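PDB 2NPN: putative cobalamin synthesis related protein from Corynebacterium diphtheriae, which binds S-adenosylmethionine and is probably a methyltransferase of cobalamin biosynthesis, perhaps acting as precorrin-6A synthase (deacetylating). Local coordinates for residues S42-L47 with W240-Y245; S114-T119 with V184-K189; A206-G209 with V214-K217. One frame throughout, in Å; residues are numbered along the deposited sequence. Where two conformers were deposited one is given.

Contact 1: residues S42-L47 with W240-Y245. With SAM (S-adenosylmethionine), chain C.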
loop_
_atom_site.group_PDB
_atom_site.type_symbol
_atom_site.label_atom_id
_atom_site.label_comp_id
_atom_site.label_asym_id
_atom_site.label_seq_id
_atom_site.Cartn_x
_atom_site.Cartn_y
_atom_site.Cartn_z
ATOM N N SER A 42 -11.952 2.505 8.860
ATOM C CA SER A 42 -12.920 1.424 9.064
ATOM C C SER A 42 -13.214 0.627 7.798
ATOM O O SER A 42 -13.332 -0.598 7.860
ATOM C CB SER A 42 -14.231 1.987 9.624
ATOM O OG SER A 42 -13.998 2.664 10.841
ATOM N N ASP A 43 -13.324 1.311 6.658
ATOM C CA ASP A 43 -13.521 0.638 5.363
ATOM C C ASP A 43 -12.403 -0.346 5.083
ATOM O O ASP A 43 -12.643 -1.428 4.568
ATOM C CB ASP A 43 -13.548 1.630 4.191
ATOM C CG ASP A 43 -14.688 2.625 4.274
ATOM O OD1 ASP A 43 -14.450 3.828 3.975
ATOM O OD2 ASP A 43 -15.824 2.210 4.619
ATOM N N LEU A 44 -11.171 0.047 5.381
ATOM C CA LEU A 44 -10.018 -0.817 5.129
ATOM C C LEU A 44 -9.982 -2.020 6.058
ATOM O O LEU A 44 -9.720 -3.142 5.617
ATOM C CB LEU A 44 -8.691 -0.053 5.252
ATOM C CG LEU A 44 -8.336 0.905 4.120
ATOM C CD1 LEU A 44 -6.876 1.301 4.293
ATOM C CD2 LEU A 44 -8.567 0.283 2.765
ATOM N N LEU A 45 -10.231 -1.796 7.342
ATOM C CA LEU A 45 -10.294 -2.906 8.303
ATOM C C LEU A 45 -11.331 -3.933 7.851
ATOM O O LEU A 45 -11.090 -5.159 7.907
ATOM C CB LEU A 45 -10.608 -2.403 9.724
ATOM C CG LEU A 45 -9.371 -2.109 10.578
ATOM C CD1 LEU A 45 -8.534 -1.017 9.933
ATOM C CD2 LEU A 45 -9.743 -1.720 12.000
ATOM N N ALA A 46 -12.481 -3.442 7.392
ATOM C CA ALA A 46 -13.575 -4.290 6.908
ATOM C C ALA A 46 -13.220 -5.081 5.645
ATOM O O ALA A 46 -13.490 -6.283 5.581
ATOM C CB ALA A 46 -14.862 -3.441 6.706
ATOM N N LEU A 47 -12.555 -4.430 4.688
ATOM C CA LEU A 47 -12.100 -5.098 3.458
ATOM C C LEU A 47 -11.095 -6.175 3.787
ATOM O O LEU A 47 -11.114 -7.266 3.232
ATOM C CB LEU A 47 -11.451 -4.111 2.479
ATOM C CG LEU A 47 -12.336 -3.186 1.671
ATOM C CD1 LEU A 47 -11.417 -2.345 0.816
ATOM C CD2 LEU A 47 -13.348 -3.969 0.834
ATOM N N TRP A 240 -10.972 10.532 5.188
ATOM C CA TRP A 240 -9.629 10.288 4.669
ATOM C C TRP A 240 -9.739 10.054 3.174
ATOM O O TRP A 240 -10.821 9.846 2.628
ATOM C CB TRP A 240 -8.996 9.058 5.317
ATOM C CG TRP A 240 -9.777 7.786 5.069
ATOM C CD1 TRP A 240 -10.878 7.359 5.771
ATOM C CD2 TRP A 240 -9.533 6.777 4.073
ATOM N NE1 TRP A 240 -11.335 6.169 5.268
ATOM C CE2 TRP A 240 -10.524 5.774 4.242
ATOM C CE3 TRP A 240 -8.579 6.611 3.069
ATOM C CZ2 TRP A 240 -10.596 4.653 3.424
ATOM C CZ3 TRP A 240 -8.640 5.472 2.274
ATOM C CH2 TRP A 240 -9.645 4.515 2.458
ATOM N N ILE A 241 -8.597 10.084 2.508
ATOM C CA ILE A 241 -8.560 9.714 1.093
ATOM C C ILE A 241 -7.181 9.182 0.744
ATOM O O ILE A 241 -6.198 9.636 1.314
ATOM C CB ILE A 241 -8.923 10.905 0.155
ATOM C CG1 ILE A 241 -8.952 10.455 -1.317
ATOM C CG2 ILE A 241 -7.943 12.096 0.302
ATOM C CD1 ILE A 241 -9.759 11.403 -2.157
HETATM N N MSE A 242 -7.118 8.186 -0.140
HETATM C CA MSE A 242 -5.843 7.782 -0.715
HETATM C C MSE A 242 -6.016 7.846 -2.213
HETATM O O MSE A 242 -6.970 7.272 -2.741
HETATM C CB MSE A 242 -5.427 6.381 -0.300
HETATM C CG MSE A 242 -4.975 6.291 1.150
HETATM SE SE MSE A 242 -4.247 4.555 1.602
HETATM C CE MSE A 242 -5.778 3.468 1.103
ATOM N N ASP A 243 -5.137 8.605 -2.850
ATOM C CA ASP A 243 -5.126 8.756 -4.292
ATOM C C ASP A 243 -3.757 8.378 -4.853
ATOM O O ASP A 243 -2.722 8.473 -4.154
ATOM C CB ASP A 243 -5.555 10.157 -4.790
ATOM C CG ASP A 243 -4.607 11.327 -4.329
ATOM O OD1 ASP A 243 -3.842 11.155 -3.352
ATOM O OD2 ASP A 243 -4.669 12.460 -4.906
ATOM N N THR A 244 -3.756 8.030 -6.141
ATOM C CA THR A 244 -2.508 7.790 -6.877
ATOM C C THR A 244 -2.763 8.408 -8.246
ATOM O O THR A 244 -3.900 8.382 -8.753
ATOM C CB THR A 244 -2.217 6.252 -7.012
ATOM O OG1 THR A 244 -2.093 5.631 -5.719
ATOM C CG2 THR A 244 -0.896 5.954 -7.769
ATOM N N TYR A 245 -1.733 8.989 -8.847
ATOM C CA TYR A 245 -1.927 9.592 -10.166
ATOM C C TYR A 245 -0.655 9.452 -10.993
ATOM O O TYR A 245 0.427 9.288 -10.460
ATOM C CB TYR A 245 -2.428 11.020 -10.070
ATOM C CG TYR A 245 -1.600 11.990 -9.236
ATOM C CD1 TYR A 245 -0.687 12.862 -9.841
ATOM C CD2 TYR A 245 -1.798 12.135 -7.855
ATOM C CE1 TYR A 245 0.066 13.794 -9.091
ATOM C CE2 TYR A 245 -1.071 13.061 -7.136
ATOM C CZ TYR A 245 -0.146 13.907 -7.758
ATOM O OH TYR A 245 0.538 14.878 -6.998
HETATM N N SAM C . 2.259 -1.058 -0.643
HETATM C CA SAM C . 1.194 -0.212 -1.261
HETATM C C SAM C . 1.002 -0.542 -2.729
HETATM O O SAM C . 0.124 0.080 -3.386
HETATM O OXT SAM C . 1.683 -1.451 -3.244
HETATM C CB SAM C . 1.512 1.282 -1.066
HETATM C CG SAM C . 1.450 1.748 0.389
HETATM S SD SAM C . 1.693 3.537 0.666
HETATM C CE SAM C . 1.661 3.471 2.480
HETATM C "C5'" SAM C . 0.066 4.353 0.514
HETATM C "C4'" SAM C . -0.149 5.090 -0.820
HETATM O "O4'" SAM C . -0.500 4.167 -1.796
HETATM C "C3'" SAM C . -1.296 6.101 -0.829
HETATM O "O3'" SAM C . -0.919 7.349 -0.304
HETATM C "C2'" SAM C . -1.684 6.175 -2.281
HETATM O "O2'" SAM C . -0.712 6.918 -2.996
HETATM C "C1'" SAM C . -1.538 4.707 -2.620
HETATM N N9 SAM C . -2.794 3.944 -2.446
HETATM C C8 SAM C . -2.939 2.809 -1.664
HETATM N N7 SAM C . -4.173 2.314 -1.792
HETATM C C5 SAM C . -4.826 3.100 -2.700
HETATM C C6 SAM C . -6.091 3.031 -3.266
HETATM N N6 SAM C . -6.979 2.059 -2.933
HETATM N N1 SAM C . -6.464 3.994 -4.196
HETATM C C2 SAM C . -5.554 4.953 -4.598
HETATM N N3 SAM C . -4.303 5.022 -4.049
HETATM C C4 SAM C . -3.922 4.099 -3.130
HETATM O O HOH W 1 -13.426 4.366 6.697
#

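Contact 2: residues S114-T119 with V184-K189. With SAM (S-adenosylmethionine), chain C.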
loop_
_atom_site.group_PDB
_atom_site.type_symbol
_atom_site.label_atom_id
_atom_site.label_comp_id
_atom_site.label_asym_id
_atom_site.label_seq_id
_atom_site.Cartn_x
_atom_site.Cartn_y
_atom_site.Cartn_z
ATOM N N SER A 114 6.736 -4.569 -1.074
ATOM C CA SER A 114 7.983 -3.860 -1.385
ATOM C C SER A 114 7.840 -2.345 -1.462
ATOM O O SER A 114 8.873 -1.625 -1.407
ATOM C CB SER A 114 8.508 -4.303 -2.757
ATOM O OG SER A 114 7.679 -3.817 -3.808
ATOM N N LEU A 115 6.604 -1.864 -1.625
ATOM C CA LEU A 115 6.386 -0.502 -2.128
ATOM C C LEU A 115 5.834 0.448 -1.037
ATOM O O LEU A 115 4.695 0.335 -0.608
ATOM C CB LEU A 115 5.461 -0.542 -3.346
ATOM C CG LEU A 115 5.131 0.812 -3.968
ATOM C CD1 LEU A 115 6.373 1.509 -4.501
ATOM C CD2 LEU A 115 4.094 0.586 -5.070
ATOM N N TYR A 116 6.645 1.421 -0.655
ATOM C CA TYR A 116 6.250 2.414 0.368
ATOM C C TYR A 116 5.511 1.761 1.536
ATOM O O TYR A 116 4.421 2.201 1.949
ATOM C CB TYR A 116 5.448 3.586 -0.220
ATOM C CG TYR A 116 6.236 4.428 -1.199
ATOM C CD1 TYR A 116 7.445 5.023 -0.829
ATOM C CD2 TYR A 116 5.817 4.603 -2.492
ATOM C CE1 TYR A 116 8.208 5.795 -1.707
ATOM C CE2 TYR A 116 6.563 5.365 -3.381
ATOM C CZ TYR A 116 7.769 5.960 -2.996
ATOM O OH TYR A 116 8.530 6.668 -3.902
ATOM N N ASP A 117 6.143 0.757 2.106
ATOM C CA ASP A 117 5.597 0.047 3.270
ATOM C C ASP A 117 6.722 -0.355 4.194
ATOM O O ASP A 117 7.782 -0.787 3.719
ATOM C CB ASP A 117 4.806 -1.193 2.816
ATOM C CG ASP A 117 4.061 -1.828 3.947
ATOM O OD1 ASP A 117 2.923 -1.407 4.214
ATOM O OD2 ASP A 117 4.646 -2.712 4.621
ATOM N N SER A 118 6.490 -0.255 5.507
ATOM C CA SER A 118 7.559 -0.477 6.491
ATOM C C SER A 118 7.560 -1.879 7.106
ATOM O O SER A 118 8.447 -2.203 7.917
ATOM C CB SER A 118 7.440 0.547 7.620
ATOM O OG SER A 118 6.185 0.424 8.248
ATOM N N THR A 119 6.585 -2.724 6.767
ATOM C CA THR A 119 6.452 -4.032 7.439
ATOM C C THR A 119 7.718 -4.874 7.379
ATOM O O THR A 119 8.144 -5.425 8.377
ATOM C CB THR A 119 5.229 -4.835 6.902
ATOM O OG1 THR A 119 4.042 -4.098 7.233
ATOM C CG2 THR A 119 5.186 -6.257 7.459
ATOM N N VAL A 184 2.748 9.424 -8.827
ATOM C CA VAL A 184 2.818 10.104 -7.551
ATOM C C VAL A 184 1.910 9.401 -6.519
ATOM O O VAL A 184 0.729 9.161 -6.781
ATOM C CB VAL A 184 2.445 11.561 -7.640
ATOM C CG1 VAL A 184 2.630 12.271 -6.317
ATOM C CG2 VAL A 184 3.206 12.266 -8.774
HETATM N N MSE A 185 2.533 9.028 -5.421
HETATM C CA MSE A 185 1.874 8.402 -4.290
HETATM C C MSE A 185 2.075 9.266 -3.044
HETATM O O MSE A 185 2.903 10.177 -3.006
HETATM C CB MSE A 185 2.443 6.980 -4.060
HETATM C CG MSE A 185 2.335 6.149 -5.306
HETATM SE SE MSE A 185 3.118 4.346 -5.179
HETATM C CE MSE A 185 1.679 3.530 -4.210
ATOM N N LEU A 186 1.326 8.944 -1.985
ATOM C CA LEU A 186 1.531 9.601 -0.698
ATOM C C LEU A 186 1.367 11.151 -0.803
ATOM O O LEU A 186 1.958 11.884 -0.018
ATOM C CB LEU A 186 2.880 9.240 -0.106
ATOM C CG LEU A 186 3.024 7.776 0.276
ATOM C CD1 LEU A 186 4.471 7.464 0.639
ATOM C CD2 LEU A 186 2.136 7.469 1.496
ATOM N N ASP A 187 0.510 11.634 -1.688
ATOM C CA ASP A 187 0.300 13.086 -1.804
ATOM C C ASP A 187 -0.888 13.471 -0.943
ATOM O O ASP A 187 -2.017 13.133 -1.275
ATOM C CB ASP A 187 0.002 13.528 -3.260
ATOM C CG ASP A 187 -0.076 15.048 -3.427
ATOM O OD1 ASP A 187 0.162 15.814 -2.451
ATOM O OD2 ASP A 187 -0.351 15.465 -4.567
ATOM N N GLY A 188 -0.611 14.139 0.164
ATOM C CA GLY A 188 -1.671 14.631 1.057
ATOM C C GLY A 188 -2.279 15.939 0.616
ATOM O O GLY A 188 -3.205 16.427 1.269
ATOM N N LYS A 189 -1.705 16.548 -0.417
ATOM C CA LYS A 189 -2.095 17.853 -0.878
ATOM C C LYS A 189 -2.478 17.634 -2.335
ATOM O O LYS A 189 -3.088 16.585 -2.669
ATOM C CB LYS A 189 -0.958 18.876 -0.712
ATOM C CG LYS A 189 -0.438 19.026 0.715
ATOM C CD LYS A 189 0.731 20.035 0.729
ATOM C CE LYS A 189 1.228 20.376 2.125
ATOM N NZ LYS A 189 2.449 21.229 2.107
HETATM N N SAM C . 2.259 -1.058 -0.643
HETATM C CA SAM C . 1.194 -0.212 -1.261
HETATM C C SAM C . 1.002 -0.542 -2.729
HETATM O O SAM C . 0.124 0.080 -3.386
HETATM O OXT SAM C . 1.683 -1.451 -3.244
HETATM C CB SAM C . 1.512 1.282 -1.066
HETATM C CG SAM C . 1.450 1.748 0.389
HETATM S SD SAM C . 1.693 3.537 0.666
HETATM C CE SAM C . 1.661 3.471 2.480
HETATM C "C5'" SAM C . 0.066 4.353 0.514
HETATM C "C4'" SAM C . -0.149 5.090 -0.820
HETATM O "O4'" SAM C . -0.500 4.167 -1.796
HETATM C "C3'" SAM C . -1.296 6.101 -0.829
HETATM O "O3'" SAM C . -0.919 7.349 -0.304
HETATM C "C2'" SAM C . -1.684 6.175 -2.281
HETATM O "O2'" SAM C . -0.712 6.918 -2.996
HETATM C "C1'" SAM C . -1.538 4.707 -2.620
HETATM N N9 SAM C . -2.794 3.944 -2.446
HETATM C C8 SAM C . -2.939 2.809 -1.664
HETATM N N7 SAM C . -4.173 2.314 -1.792
HETATM C C5 SAM C . -4.826 3.100 -2.700
HETATM C C6 SAM C . -6.091 3.031 -3.266
HETATM N N6 SAM C . -6.979 2.059 -2.933
HETATM N N1 SAM C . -6.464 3.994 -4.196
HETATM C C2 SAM C . -5.554 4.953 -4.598
HETATM N N3 SAM C . -4.303 5.022 -4.049
HETATM C C4 SAM C . -3.922 4.099 -3.130
#

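Contact 3: residues A206-G209 with V214-K217. With SAM (S-adenosylmethionine), chain C.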
loop_
_atom_site.group_PDB
_atom_site.type_symbol
_atom_site.label_atom_id
_atom_site.label_comp_id
_atom_site.label_asym_id
_atom_site.label_seq_id
_atom_site.Cartn_x
_atom_site.Cartn_y
_atom_site.Cartn_z
ATOM N N ALA A 206 -8.841 7.554 -6.847
ATOM C CA ALA A 206 -8.951 7.421 -5.405
ATOM C C ALA A 206 -9.780 6.210 -5.065
ATOM O O ALA A 206 -10.661 5.820 -5.812
ATOM C CB ALA A 206 -9.539 8.675 -4.783
ATOM N N PHE A 207 -9.447 5.582 -3.934
ATOM C CA PHE A 207 -10.163 4.402 -3.456
ATOM C C PHE A 207 -10.184 3.335 -4.554
ATOM O O PHE A 207 -11.185 2.629 -4.741
ATOM C CB PHE A 207 -11.592 4.788 -3.026
ATOM C CG PHE A 207 -11.654 5.970 -2.075
ATOM C CD1 PHE A 207 -11.117 5.866 -0.787
ATOM C CD2 PHE A 207 -12.263 7.136 -2.445
ATOM C CE1 PHE A 207 -11.183 6.917 0.118
ATOM C CE2 PHE A 207 -12.341 8.231 -1.536
ATOM C CZ PHE A 207 -11.787 8.104 -0.273
ATOM N N LEU A 208 -9.059 3.209 -5.250
ATOM C CA LEU A 208 -8.939 2.288 -6.362
ATOM C C LEU A 208 -9.214 0.856 -5.945
ATOM O O LEU A 208 -8.780 0.437 -4.864
ATOM C CB LEU A 208 -7.526 2.333 -6.950
ATOM C CG LEU A 208 -7.187 3.610 -7.670
ATOM C CD1 LEU A 208 -5.686 3.737 -7.804
ATOM C CD2 LEU A 208 -7.852 3.681 -9.041
ATOM N N GLY A 209 -9.940 0.125 -6.804
ATOM C CA GLY A 209 -10.253 -1.274 -6.569
ATOM C C GLY A 209 -11.575 -1.477 -5.845
ATOM O O GLY A 209 -12.177 -2.566 -5.964
ATOM N N VAL A 214 -13.076 6.261 -7.591
ATOM C CA VAL A 214 -13.309 7.439 -8.407
ATOM C C VAL A 214 -12.118 7.672 -9.295
ATOM O O VAL A 214 -10.966 7.656 -8.806
ATOM C CB VAL A 214 -13.540 8.699 -7.525
ATOM C CG1 VAL A 214 -13.852 9.877 -8.390
ATOM C CG2 VAL A 214 -14.640 8.461 -6.505
ATOM N N LEU A 215 -12.391 7.838 -10.593
ATOM C CA LEU A 215 -11.366 8.076 -11.610
ATOM C C LEU A 215 -11.589 9.418 -12.258
ATOM O O LEU A 215 -12.718 9.818 -12.494
ATOM C CB LEU A 215 -11.396 7.017 -12.705
ATOM C CG LEU A 215 -11.267 5.564 -12.247
ATOM C CD1 LEU A 215 -11.408 4.641 -13.509
ATOM C CD2 LEU A 215 -9.956 5.309 -11.501
ATOM N N ARG A 216 -10.498 10.103 -12.558
ATOM C CA ARG A 216 -10.528 11.324 -13.376
ATOM C C ARG A 216 -9.305 11.318 -14.278
ATOM O O ARG A 216 -8.256 10.814 -13.904
ATOM C CB ARG A 216 -10.494 12.602 -12.531
ATOM C CG ARG A 216 -11.694 12.798 -11.621
ATOM C CD ARG A 216 -12.940 13.037 -12.451
ATOM N NE ARG A 216 -14.077 13.426 -11.612
ATOM C CZ ARG A 216 -14.945 12.588 -11.067
ATOM N NH1 ARG A 216 -14.889 11.295 -11.296
ATOM N NH2 ARG A 216 -15.939 13.082 -10.315
ATOM N N LYS A 217 -9.460 11.891 -15.467
ATOM C CA LYS A 217 -8.358 12.106 -16.366
ATOM C C LYS A 217 -8.542 13.343 -17.246
ATOM O O LYS A 217 -9.658 13.748 -17.561
ATOM C CB LYS A 217 -8.119 10.904 -17.261
ATOM C CG LYS A 217 -9.192 10.670 -18.302
ATOM C CD LYS A 217 -8.821 9.514 -19.227
ATOM C CE LYS A 217 -9.848 9.287 -20.302
ATOM N NZ LYS A 217 -11.114 8.901 -19.644
HETATM N N SAM C . 2.259 -1.058 -0.643
HETATM C CA SAM C . 1.194 -0.212 -1.261
HETATM C C SAM C . 1.002 -0.542 -2.729
HETATM O O SAM C . 0.124 0.080 -3.386
HETATM O OXT SAM C . 1.683 -1.451 -3.244
HETATM C CB SAM C . 1.512 1.282 -1.066
HETATM C CG SAM C . 1.450 1.748 0.389
HETATM S SD SAM C . 1.693 3.537 0.666
HETATM C CE SAM C . 1.661 3.471 2.480
HETATM C "C5'" SAM C . 0.066 4.353 0.514
HETATM C "C4'" SAM C . -0.149 5.090 -0.820
HETATM O "O4'" SAM C . -0.500 4.167 -1.796
HETATM C "C3'" SAM C . -1.296 6.101 -0.829
HETATM O "O3'" SAM C . -0.919 7.349 -0.304
HETATM C "C2'" SAM C . -1.684 6.175 -2.281
HETATM O "O2'" SAM C . -0.712 6.918 -2.996
HETATM C "C1'" SAM C . -1.538 4.707 -2.620
HETATM N N9 SAM C . -2.794 3.944 -2.446
HETATM C C8 SAM C . -2.939 2.809 -1.664
HETATM N N7 SAM C . -4.173 2.314 -1.792
HETATM C C5 SAM C . -4.826 3.100 -2.700
HETATM C C6 SAM C . -6.091 3.031 -3.266
HETATM N N6 SAM C . -6.979 2.059 -2.933
HETATM N N1 SAM C . -6.464 3.994 -4.196
HETATM C C2 SAM C . -5.554 4.953 -4.598
HETATM N N3 SAM C . -4.303 5.022 -4.049
HETATM C C4 SAM C . -3.922 4.099 -3.130
#

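Contact 1: residues S42-L47 with W240-Y245
Leu44 and Asp43 of helix 42-55 meet Trp240 and Met242, which lead into strand 243-249, at a surface contact beside the S-adenosylmethionine site of a tetrapyrrole methylase fold. The helix belongs to the part of the fold with the parallel sheet, the strand to the mixed sheet.

Met242, a selenomethionine, can be followed outward. Its CB lies 3.9 Å from C4 of the ligand's adenine, and CG comes near C3' of the ribose. SE then passes C8 of the adenine, and a bend at the last torsion (chi3 -57°) carries CE back along the base to 3.5 Å from ligand N7. That same CE meets Leu44 CD1 tip to tip at 4.0 Å, so one methyl group touches both helix and cofactor. The strand adds two polar bonds to the nucleoside: the backbone O of Asp243 accepts from ribose O2', and the side-chain OG1 of Thr244 donates to adenine N3 at 2.8 Å.

Further out, Trp240 is turned to the helix with CG between its backbone N and carbonyl carbon (chi1 61°). Its CH2 lies 4.2 Å from Leu44 CG, while Asp43 OD1 approaches CZ2 with carboxylate and ring planes 49° apart. Phe207 meets the indole edge-to-face. Water 1 completes the join: it sits in the indole plane, accepts from Trp240 NE1 at 3.1 Å and from Asp43 N, and gives a weak bond to Asp43 OD1 at 3.0 Å.

Contact 2: residues S114-T119 with V184-K189
The S-adenosylmethionine pocket brings together Leu115 and Tyr116, in the loop between strand 104-109 and helix 119-130, with Met185, the last residue of strand 181-185, and Leu186 just after it. The two backbones stay well apart, with Tyr116 and Leu186 as the nearest CA pair at 8.7 Å, and side chains fill the distance.

Met185, a selenomethionine, carries much of the contact. Its SE lies in the plane of the Tyr116 ring, 3.8 Å from CD2 and 86° off the ring normal as measured to the centroid, which makes this an edge-on Met-aromatic contact. SE also touches Leu115 CD2 at 3.9 Å, a branch that reaches it because CG stands opposite the backbone N (chi1 179°). Beyond the selenium the chain bends, and CE comes to rest against O4' of the ribose. Leu186 takes a different part of the tyrosine: CD1 lies over one face of the ring, 4.0 Å from CG, while its other methyl, CD2, packs on ligand O3' and C5'.

Backbone polar atoms of the two segments hold the methionine and ribose parts of the ligand. Leu115 O accepts from the amino N of the methionine moiety at 2.8 Å. At the ribose, Leu186 N donates to O2' at 3.0 Å with an angle of 159°, and more weakly to O3'. Tyr116 O approaches to 3.1 Å from the ligand's CE, the methyl carbon on the sulfonium.

Asp117 OD2 accepts from Thr119 N in a capping bond at the start of helix 119-130. Loops that follow strands of the two different sheets thus share the cofactor, an arrangement typical of the interdomain cleft of tetrapyrrole methylases.

Contact 3: residues A206-G209 with V214-K217
Ala206 N donates to Val214 O at 2.9 Å with an N-H...O angle of 165°, and Val214 N returns a bond to Ala206 O at 3.0 Å. This reciprocal pair identifies Ala206 and Val214 as an antiparallel hydrogen-bonded pair, their CA atoms 5.3 Å apart. Both side chains lie on the same face of the sheet, where Val214 touches Leu230 of helix 220-238 and Ala206 touches Ile241.

Past this bridge the first segment leaves the sheet and turns to the cofactor. Leu208 N donates to adenine N1 at 2.9 Å, and ligand N6 gives a weak bond to Leu208 O, so one residue's backbone reads both polar groups of this edge of the base. The Leu208 side chain divides its contacts: CD1 lies 3.4 Å from adenine C2, while CD2 meets Leu215 CD2 at 3.6 Å, the two side chains crossing at about a right angle. Helix 144-152 covers both leucines.

On strand 214-217, one of the two edge strands of the mixed sheet, Arg216 folds back so that NH1 donates to Leu215 O. The contact is a beta-hairpin whose connection begins with an adenine-binding loop, part of the nucleoside pocket in this methylase fold.

Along the chain, contacts 2 and 3 come in series, both inside the long loop closed by contact 1. Their centres lie 13 Å (contacts 1 and 2), 11 Å (1 and 3) and 16 Å (2 and 3) apart, and all three touch the same S-adenosylmethionine. They also share the mixed sheet, where strand 243-249 lies between 181-185 and 200-206, with 214-217 on the outer side of the latter. Contact 1 therefore joins the others directly, through Tyr245 with Val184 and Met242 with Phe207. Contacts 1 and 2 bridge to elements around the parallel sheet, whereas contact 3 remains within the mixed-sheet half, so the cofactor lies in the cleft between the two halves, in contact with both.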